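Local coordinates for protein mirolysin (Tannerella forsythia, PDB 6R7V) that probably cleaves proteins as a zinc-dependent pappalysin-family metallopeptidase, here in its zymogen form, in which a cysteine switch keeps the enzyme latent, at residues E76-M81 with H207-W212; N82-N87 with K201-T206; N178-V183 with G295-M300. The protein carries 1 engineered substitution. All blocks are in the same frame, centred on the assembly; numbering follows the deposited sequence.

In the fold
All three contacts are buried and converge on helix 203-212 or its close surroundings, yet their chemistry differs. Contact 1, about 7 Å from the chain's centre, is apolar across its segments: a phenylalanine ring from just past helix 64-77 meets a valine beside two zinc ligands. Contacts 2 and 3 lie farther out, about 13 and 12 Å from that centre and on opposite sides of it, and each is a two-nitrogen arginine–aspartate salt bridge. Contact 2 uses the first turn of the helix that contact 1 uses at its end, and Asp77 joins them by bonding Arg203 and Thr206. Trp212 connects contact 1 to both partners of contact 3.

Contact 1 of 3, residues E76-M81 with H207-W212; sequences EDFRRM and HAVGHW. Engineered in segment 207-212: Ala208 (natural residue Glu). With ZN (zinc ion), chain D.
Phe78 and Gly210 bring the backbones closest, with their CA atoms 9.3 Å apart, so the gap between residues 76-81 and helical residues 207-212 is bridged chiefly by the Phe78 ring. Phe78 is the first residue after helix 64-77 to leave helical backbone angles. Its CG lies anti to the carbonyl carbon (chi1 -77°); the first side-chain bond points toward the other helix, and ring atom CZ meets Val209 CG1 at 3.6 Å. Val209 CG1 comes in obliquely to the ring, while the backbone N of Gly210 lies near the ring plane at its edge, 4.2 Å from Phe78 CZ. Val209 also packs on Phe103 of strand 101-105.

Residues 207-211 belong to the metzincin active-site helix, whose zinc-binding signature supplies two histidines one turn apart. His207 NE2 and His211 NE2 each bind the zinc ion at 2.0 Å; His217 and Cys6 complete the site, and a cysteine on the metal is the hallmark of cysteine-switch latency. Ala208, between the two ligands, is an engineered replacement of the natural glutamate. On each ring the other nitrogen is bonded to a backbone carbonyl, His207 ND1 to Tyr266 O and His211 ND1 to Leu215 O, which should help set the ring's rotation. Within 76-81, Glu76 O accepts Arg79 N (3.2 Å) and Met81 N (2.8 Å) from opposite faces of its carbonyl plane.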
loop_
_atom_site.group_PDB
_atom_site.type_symbol
_atom_site.label_atom_id
_atom_site.label_comp_id
_atom_site.label_asym_id
_atom_site.label_seq_id
_atom_site.Cartn_x
_atom_site.Cartn_y
_atom_site.Cartn_z
ATOM N N GLU A 76 -7.654 -10.202 -4.156
ATOM C CA GLU A 76 -8.965 -10.201 -3.519
ATOM C C GLU A 76 -9.357 -8.810 -3.086
ATOM O O GLU A 76 -10.439 -8.310 -3.452
ATOM C CB GLU A 76 -8.963 -11.092 -2.262
ATOM C CG GLU A 76 -8.866 -12.576 -2.577
ATOM C CD GLU A 76 -8.843 -13.471 -1.345
ATOM O OE1 GLU A 76 -9.038 -12.977 -0.211
ATOM O OE2 GLU A 76 -8.602 -14.683 -1.525
ATOM N N ASP A 77 -8.461 -8.129 -2.332
ATOM C CA ASP A 77 -8.852 -6.838 -1.755
ATOM C C ASP A 77 -9.049 -5.751 -2.787
ATOM O O ASP A 77 -9.924 -4.891 -2.575
ATOM C CB ASP A 77 -7.799 -6.425 -0.727
ATOM C CG ASP A 77 -7.723 -7.366 0.486
ATOM O OD1 ASP A 77 -8.630 -8.227 0.637
ATOM O OD2 ASP A 77 -6.790 -7.210 1.302
ATOM N N PHE A 78 -8.263 -5.756 -3.863
ATOM C CA PHE A 78 -8.373 -4.739 -4.918
ATOM C C PHE A 78 -9.416 -5.083 -5.989
ATOM O O PHE A 78 -9.554 -4.347 -6.978
ATOM C CB PHE A 78 -6.992 -4.514 -5.551
ATOM C CG PHE A 78 -6.077 -3.676 -4.695
ATOM C CD1 PHE A 78 -5.337 -4.252 -3.660
ATOM C CD2 PHE A 78 -5.998 -2.297 -4.874
ATOM C CE1 PHE A 78 -4.559 -3.454 -2.809
ATOM C CE2 PHE A 78 -5.172 -1.507 -4.038
ATOM C CZ PHE A 78 -4.449 -2.098 -3.030
ATOM N N ARG A 79 -10.183 -6.167 -5.784
ATOM C CA ARG A 79 -11.252 -6.502 -6.740
ATOM C C ARG A 79 -12.546 -6.807 -5.971
ATOM O O ARG A 79 -13.483 -7.389 -6.548
ATOM C CB ARG A 79 -10.828 -7.686 -7.607
ATOM C CG ARG A 79 -9.656 -7.355 -8.540
ATOM C CD ARG A 79 -9.367 -8.506 -9.492
ATOM N NE ARG A 79 -9.040 -9.756 -8.812
ATOM C CZ ARG A 79 -8.905 -10.915 -9.447
ATOM N NH1 ARG A 79 -9.088 -10.987 -10.758
ATOM N NH2 ARG A 79 -8.623 -12.020 -8.772
ATOM N N ARG A 80 -12.613 -6.410 -4.684
ATOM C CA ARG A 80 -13.730 -6.744 -3.791
ATOM C C ARG A 80 -14.134 -8.244 -3.926
ATOM O O ARG A 80 -15.323 -8.604 -3.997
ATOM C CB ARG A 80 -14.928 -5.803 -3.971
ATOM C CG ARG A 80 -15.854 -5.890 -2.743
ATOM C CD ARG A 80 -16.611 -4.619 -2.376
ATOM N NE ARG A 80 -17.395 -4.813 -1.153
ATOM C CZ ARG A 80 -16.923 -4.759 0.102
ATOM N NH1 ARG A 80 -15.630 -4.523 0.334
ATOM N NH2 ARG A 80 -17.734 -4.983 1.133
ATOM N N MET A 81 -13.119 -9.113 -3.904
ATOM C CA MET A 81 -13.299 -10.549 -3.922
ATOM C C MET A 81 -12.841 -11.163 -2.613
ATOM O O MET A 81 -12.790 -12.396 -2.513
ATOM C CB MET A 81 -12.583 -11.159 -5.111
ATOM C CG MET A 81 -13.257 -10.789 -6.418
ATOM S SD MET A 81 -12.321 -11.376 -7.827
ATOM C CE MET A 81 -12.615 -13.080 -7.689
ATOM N N HIS A 207 -2.669 -2.375 2.773
ATOM C CA HIS A 207 -2.584 -1.011 3.289
ATOM C C HIS A 207 -1.403 -0.253 2.627
ATOM O O HIS A 207 -1.577 0.895 2.187
ATOM C CB HIS A 207 -2.407 -1.133 4.807
ATOM C CG HIS A 207 -2.168 0.145 5.537
ATOM N ND1 HIS A 207 -3.153 0.721 6.318
ATOM C CD2 HIS A 207 -1.035 0.880 5.637
ATOM C CE1 HIS A 207 -2.592 1.789 6.859
ATOM N NE2 HIS A 207 -1.322 1.932 6.453
ATOM N N ALA A 208 -0.212 -0.884 2.570
ATOM C CA ALA A 208 0.976 -0.226 1.997
ATOM C C ALA A 208 0.779 0.045 0.529
ATOM O O ALA A 208 1.180 1.109 0.043
ATOM C CB ALA A 208 2.205 -1.096 2.189
ATOM N N VAL A 209 0.213 -0.922 -0.211
ATOM C CA VAL A 209 -0.028 -0.722 -1.652
ATOM C C VAL A 209 -1.050 0.432 -1.827
ATOM O O VAL A 209 -0.908 1.223 -2.768
ATOM C CB VAL A 209 -0.448 -2.051 -2.356
ATOM C CG1 VAL A 209 -0.906 -1.823 -3.795
ATOM C CG2 VAL A 209 0.696 -3.060 -2.315
ATOM N N GLY A 210 -2.013 0.565 -0.897
ATOM C CA GLY A 210 -2.917 1.710 -0.931
ATOM C C GLY A 210 -2.120 3.006 -0.898
ATOM O O GLY A 210 -2.389 3.901 -1.687
ATOM N N HIS A 211 -1.101 3.137 0.006
ATOM C CA HIS A 211 -0.246 4.358 -0.017
ATOM C C HIS A 211 0.535 4.517 -1.331
ATOM O O HIS A 211 0.657 5.635 -1.837
ATOM C CB HIS A 211 0.775 4.329 1.112
ATOM C CG HIS A 211 0.226 4.394 2.515
ATOM N ND1 HIS A 211 -0.593 5.429 2.941
ATOM C CD2 HIS A 211 0.521 3.617 3.578
ATOM C CE1 HIS A 211 -0.772 5.242 4.247
ATOM N NE2 HIS A 211 -0.108 4.189 4.673
ATOM N N TRP A 212 1.073 3.414 -1.865
ATOM C CA TRP A 212 1.793 3.488 -3.147
ATOM C C TRP A 212 0.853 3.967 -4.285
ATOM O O TRP A 212 1.328 4.530 -5.292
ATOM C CB TRP A 212 2.366 2.090 -3.404
ATOM C CG TRP A 212 3.157 1.951 -4.661
ATOM C CD1 TRP A 212 4.437 2.378 -4.887
ATOM C CD2 TRP A 212 2.732 1.289 -5.843
ATOM N NE1 TRP A 212 4.817 2.051 -6.163
ATOM C CE2 TRP A 212 3.771 1.418 -6.794
ATOM C CE3 TRP A 212 1.551 0.638 -6.211
ATOM C CZ2 TRP A 212 3.680 0.861 -8.080
ATOM C CZ3 TRP A 212 1.455 0.100 -7.482
ATOM C CH2 TRP A 212 2.496 0.246 -8.415
HETATM ZN ZN ZN D . -0.012 3.467 6.579
#

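Contact 2 of 3, residues N82-N87 with K201-T206; sequences NADQAN and KGRTAT
Arg203 and Asp84 form an end-on, two-nitrogen salt bridge that ties the start of the zinc-binding helix 203-212 of this metzincin-type catalytic domain to the 3-10 segment 83-87. Arg203 NH2 reaches Asp84 OD1 at 2.9 Å with an N-H...O angle of 166°, and Arg203 NH1 reaches Asp84 OD2 at 3.0 Å with an angle of 157°. Both oxygens offer their syn lone pairs, and the carboxylate and guanidinium planes lie only 17° apart, so the two groups meet edge to edge in a nearly flat pair. The two side chains approach from opposite directions, and a bend at chi2 in the arginine chain helps turn its guanidinium end to face the carboxylate.

Arg203 has a second direct ionic partner: Asp77 OD2 bonds its NE, so the guanidinium is held between two carboxylates. Beside the pair with Asp84, Asn82 crosses the arginine at about a right angle, its CB lying 3.6 Å from Arg203 NH2 at the guanidinium edge. The Asn82 amide supplies a further donor to the carboxylate: ND2 bonds Asp84 OD1 at 2.8 Å. Asp84 OD1 therefore accepts two N-H groups, a grip that should restrict rotation of the carboxylate and probably favours its ionised form.

One shell out, Thr206 OG1 bonds the same Asp77 oxygen that holds Arg203. Asn82 ND2 has a second acceptor in Asn276 O. Gly202 occupies the N-cap position before helix 203-212 with positive phi, and its O receives a bond from Gln70 NE2 of helix 64-77. Within the 3-10 segment, Asn87 N donates to Asp84 O at 2.9 Å.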
loop_
_atom_site.group_PDB
_atom_site.type_symbol
_atom_site.label_atom_id
_atom_site.label_comp_id
_atom_site.label_asym_id
_atom_site.label_seq_id
_atom_site.Cartn_x
_atom_site.Cartn_y
_atom_site.Cartn_z
ATOM N N ASN A 82 -12.571 -10.329 -1.596
ATOM C CA ASN A 82 -12.250 -10.833 -0.246
ATOM C C ASN A 82 -13.518 -11.447 0.349
ATOM O O ASN A 82 -14.556 -10.785 0.363
ATOM C CB ASN A 82 -11.734 -9.677 0.648
ATOM C CG ASN A 82 -12.528 -8.387 0.568
ATOM O OD1 ASN A 82 -12.731 -7.826 -0.533
ATOM N ND2 ASN A 82 -12.933 -7.869 1.746
ATOM N N ALA A 83 -13.452 -12.677 0.854
ATOM C CA ALA A 83 -14.673 -13.270 1.436
ATOM C C ALA A 83 -15.219 -12.448 2.597
ATOM O O ALA A 83 -16.451 -12.380 2.770
ATOM C CB ALA A 83 -14.414 -14.702 1.885
ATOM N N ASP A 84 -14.336 -11.772 3.366
ATOM C CA ASP A 84 -14.821 -10.963 4.485
ATOM C C ASP A 84 -15.505 -9.653 4.037
ATOM O O ASP A 84 -15.900 -8.887 4.910
ATOM C CB ASP A 84 -13.749 -10.702 5.552
ATOM C CG ASP A 84 -12.474 -9.990 5.130
ATOM O OD1 ASP A 84 -12.408 -9.497 3.984
ATOM O OD2 ASP A 84 -11.529 -9.934 5.949
ATOM N N GLN A 85 -15.747 -9.445 2.713
ATOM C CA GLN A 85 -16.567 -8.308 2.221
ATOM C C GLN A 85 -17.963 -8.413 2.842
ATOM O O GLN A 85 -18.626 -7.395 3.083
ATOM C CB GLN A 85 -16.649 -8.279 0.676
ATOM C CG GLN A 85 -17.356 -9.450 -0.048
ATOM C CD GLN A 85 -18.862 -9.406 0.023
ATOM O OE1 GLN A 85 -19.472 -8.342 0.005
ATOM N NE2 GLN A 85 -19.489 -10.568 0.140
ATOM N N ALA A 86 -18.412 -9.660 3.114
ATOM C CA ALA A 86 -19.712 -9.927 3.715
ATOM C C ALA A 86 -19.795 -9.305 5.117
ATOM O O ALA A 86 -20.895 -8.958 5.546
ATOM C CB ALA A 86 -19.951 -11.429 3.783
ATOM N N ASN A 87 -18.623 -9.093 5.796
ATOM C CA ASN A 87 -18.511 -8.485 7.130
ATOM C C ASN A 87 -18.642 -6.953 7.102
ATOM O O ASN A 87 -18.788 -6.352 8.171
ATOM C CB ASN A 87 -17.172 -8.812 7.815
ATOM C CG ASN A 87 -16.883 -10.250 8.134
ATOM O OD1 ASN A 87 -17.720 -11.142 7.963
ATOM N ND2 ASN A 87 -15.665 -10.493 8.622
ATOM N N LYS A 201 -3.338 -11.805 7.730
ATOM C CA LYS A 201 -4.246 -11.999 6.599
ATOM C C LYS A 201 -3.786 -11.202 5.377
ATOM O O LYS A 201 -4.554 -11.071 4.416
ATOM C CB LYS A 201 -5.711 -11.657 6.958
ATOM C CG LYS A 201 -6.267 -12.410 8.170
ATOM C CD LYS A 201 -6.370 -13.887 7.855
ATOM C CE LYS A 201 -6.891 -14.729 9.002
ATOM N NZ LYS A 201 -6.932 -16.141 8.572
ATOM N N GLY A 202 -2.526 -10.743 5.393
ATOM C CA GLY A 202 -1.938 -10.040 4.257
ATOM C C GLY A 202 -2.400 -8.614 4.086
ATOM O O GLY A 202 -2.139 -8.017 3.024
ATOM N N ARG A 203 -3.025 -8.020 5.130
ATOM C CA ARG A 203 -3.514 -6.648 4.960
ATOM C C ARG A 203 -2.443 -5.587 5.187
ATOM O O ARG A 203 -2.673 -4.433 4.845
ATOM C CB ARG A 203 -4.750 -6.358 5.836
ATOM C CG ARG A 203 -6.055 -6.600 5.104
ATOM C CD ARG A 203 -6.276 -8.050 4.683
ATOM N NE ARG A 203 -7.453 -8.151 3.817
ATOM C CZ ARG A 203 -8.665 -8.469 4.252
ATOM N NH1 ARG A 203 -8.881 -8.685 5.548
ATOM N NH2 ARG A 203 -9.685 -8.526 3.405
ATOM N N THR A 204 -1.298 -5.915 5.770
ATOM C CA THR A 204 -0.218 -4.930 5.882
ATOM C C THR A 204 0.162 -4.501 4.453
ATOM O O THR A 204 0.307 -3.303 4.166
ATOM C CB THR A 204 0.974 -5.476 6.683
ATOM O OG1 THR A 204 0.503 -5.819 7.992
ATOM C CG2 THR A 204 2.091 -4.464 6.806
ATOM N N ALA A 205 0.277 -5.468 3.536
ATOM C CA ALA A 205 0.608 -5.082 2.157
ATOM C C ALA A 205 -0.565 -4.416 1.450
ATOM O O ALA A 205 -0.326 -3.528 0.652
ATOM C CB ALA A 205 1.080 -6.300 1.358
ATOM N N THR A 206 -1.827 -4.829 1.725
ATOM C CA THR A 206 -2.953 -4.116 1.092
ATOM C C THR A 206 -2.909 -2.644 1.471
ATOM O O THR A 206 -3.036 -1.763 0.599
ATOM C CB THR A 206 -4.292 -4.727 1.555
ATOM O OG1 THR A 206 -4.301 -6.072 1.050
ATOM C CG2 THR A 206 -5.507 -4.002 0.963
#

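Contact 3 of 3, residues N178-V183 with G295-M300; sequences NTDGVV and GIRREM
Asp180 and Arg297 provide the ionic part of this contact, a two-nitrogen salt bridge made end-on. Arg297 NH1 donates to Asp180 OD2 at 2.9 Å and Arg297 NH2 to Asp180 OD1 at 3.1 Å. The second bond is the straighter, 162° at the hydrogen against 140° for the first. Both donors come to the syn sides of the oxygens, but neither lies in the carboxylate plane: NH1 is 35° out of it, consistent with its more bent bond. An extended run from CG to NE carries the arginine head across a backbone gap of 11.1 Å between the CA atoms of Asp180 and Arg297.

In the fold, the pair joins the loop leading into strand 182-185 of the mixed sheet to the segment after helix 280-288, beside the end of the zinc-binding helix 203-212.

Further hydrogen bonds and a cation-pi contact centre on Trp212, the last residue of that helix. Its NE1 bonds Asp180 OD2, its carbonyl O accepts Arg297 NH2, and its ring lies against the Arg297 cation. The indole thus engages both ions.

Local bonds to one carbonyl shape the arginine's segment: backbone Arg298 N closes the type I turn from Gly295 to Arg298 by bonding Gly295 O at 3.1 Å, and the side-chain NH1 of Arg298 reaches the same oxygen at 2.9 Å from the opposite face of the carbonyl plane.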
loop_
_atom_site.group_PDB
_atom_site.type_symbol
_atom_site.label_atom_id
_atom_site.label_comp_id
_atom_site.label_asym_id
_atom_site.label_seq_id
_atom_site.Cartn_x
_atom_site.Cartn_y
_atom_site.Cartn_z
ATOM N N ASN A 178 14.175 5.404 -7.846
ATOM C CA ASN A 178 14.780 4.109 -7.522
ATOM C C ASN A 178 14.363 3.551 -6.152
ATOM O O ASN A 178 14.675 2.374 -5.867
ATOM C CB ASN A 178 16.315 4.171 -7.604
ATOM C CG ASN A 178 16.891 4.969 -8.745
ATOM O OD1 ASN A 178 16.698 4.653 -9.916
ATOM N ND2 ASN A 178 17.641 6.013 -8.418
ATOM N N THR A 179 13.616 4.309 -5.335
ATOM C CA THR A 179 13.135 3.782 -4.040
ATOM C C THR A 179 11.603 3.666 -4.028
ATOM O O THR A 179 11.017 3.320 -2.990
ATOM C CB THR A 179 13.643 4.657 -2.895
ATOM O OG1 THR A 179 13.349 6.034 -3.155
ATOM C CG2 THR A 179 15.110 4.467 -2.644
ATOM N N ASP A 180 10.965 3.822 -5.202
ATOM C CA ASP A 180 9.529 3.668 -5.295
ATOM C C ASP A 180 9.131 2.203 -5.070
ATOM O O ASP A 180 9.819 1.281 -5.531
ATOM C CB ASP A 180 8.994 4.173 -6.644
ATOM C CG ASP A 180 7.479 4.084 -6.731
ATOM O OD1 ASP A 180 6.799 4.627 -5.829
ATOM O OD2 ASP A 180 6.990 3.421 -7.642
ATOM N N GLY A 181 8.077 1.988 -4.285
ATOM C CA GLY A 181 7.622 0.650 -3.962
ATOM C C GLY A 181 7.219 0.548 -2.521
ATOM O O GLY A 181 6.946 1.580 -1.860
ATOM N N VAL A 182 7.143 -0.715 -2.032
ATOM C CA VAL A 182 6.679 -0.947 -0.662
ATOM C C VAL A 182 7.551 -1.968 0.027
ATOM O O VAL A 182 8.180 -2.829 -0.619
ATOM C CB VAL A 182 5.173 -1.328 -0.544
ATOM C CG1 VAL A 182 4.268 -0.304 -1.245
ATOM C CG2 VAL A 182 4.895 -2.733 -1.061
ATOM N N VAL A 183 7.670 -1.814 1.358
ATOM C CA VAL A 183 8.510 -2.689 2.188
ATOM C C VAL A 183 7.610 -3.271 3.263
ATOM O O VAL A 183 6.889 -2.511 3.949
ATOM C CB VAL A 183 9.692 -1.910 2.820
ATOM C CG1 VAL A 183 10.596 -2.850 3.611
ATOM C CG2 VAL A 183 10.525 -1.174 1.761
ATOM N N GLY A 295 -1.117 10.170 -16.350
ATOM C CA GLY A 295 -1.000 9.404 -15.106
ATOM C C GLY A 295 0.446 9.101 -14.791
ATOM O O GLY A 295 1.169 8.635 -15.666
ATOM N N ILE A 296 0.882 9.343 -13.546
ATOM C CA ILE A 296 2.291 9.130 -13.184
ATOM C C ILE A 296 2.699 7.642 -13.356
ATOM O O ILE A 296 3.864 7.382 -13.670
ATOM C CB ILE A 296 2.596 9.676 -11.754
ATOM C CG1 ILE A 296 4.108 9.832 -11.488
ATOM C CG2 ILE A 296 1.912 8.864 -10.650
ATOM C CD1 ILE A 296 4.768 11.107 -12.032
ATOM N N ARG A 297 1.743 6.677 -13.197
ATOM C CA ARG A 297 2.058 5.258 -13.338
ATOM C C ARG A 297 1.526 4.688 -14.675
ATOM O O ARG A 297 1.469 3.477 -14.822
ATOM C CB ARG A 297 1.518 4.462 -12.129
ATOM C CG ARG A 297 1.965 5.037 -10.776
ATOM C CD ARG A 297 1.864 3.958 -9.670
ATOM N NE ARG A 297 2.267 4.424 -8.334
ATOM C CZ ARG A 297 3.536 4.572 -7.955
ATOM N NH1 ARG A 297 4.525 4.382 -8.825
ATOM N NH2 ARG A 297 3.824 4.949 -6.718
ATOM N N ARG A 298 1.193 5.540 -15.669
ATOM C CA ARG A 298 0.648 5.055 -16.946
ATOM C C ARG A 298 1.585 4.096 -17.709
ATOM O O ARG A 298 1.083 3.179 -18.364
ATOM C CB ARG A 298 0.226 6.220 -17.855
ATOM C CG ARG A 298 1.393 6.991 -18.442
ATOM C CD ARG A 298 0.974 8.266 -19.167
ATOM N NE ARG A 298 2.141 8.981 -19.689
ATOM C CZ ARG A 298 2.852 9.878 -19.010
ATOM N NH1 ARG A 298 2.523 10.192 -17.764
ATOM N NH2 ARG A 298 3.891 10.477 -19.579
ATOM N N GLU A 299 2.920 4.295 -17.625
ATOM C CA GLU A 299 3.892 3.458 -18.350
ATOM C C GLU A 299 3.827 2.004 -17.895
ATOM O O GLU A 299 4.072 1.092 -18.691
ATOM C CB GLU A 299 5.325 3.980 -18.188
ATOM C CG GLU A 299 6.195 3.755 -19.409
ATOM C CD GLU A 299 7.397 2.859 -19.199
ATOM O OE1 GLU A 299 8.520 3.394 -19.053
ATOM O OE2 GLU A 299 7.219 1.620 -19.187
ATOM N N MET A 300 3.464 1.775 -16.620
ATOM C CA MET A 300 3.379 0.435 -16.108
ATOM C C MET A 300 2.348 -0.363 -16.906
ATOM O O MET A 300 2.458 -1.580 -17.004
ATOM C CB MET A 300 3.015 0.475 -14.625
ATOM C CG MET A 300 3.017 -0.873 -13.997
ATOM S SD MET A 300 2.861 -0.709 -12.240
ATOM C CE MET A 300 4.586 -0.336 -11.790
#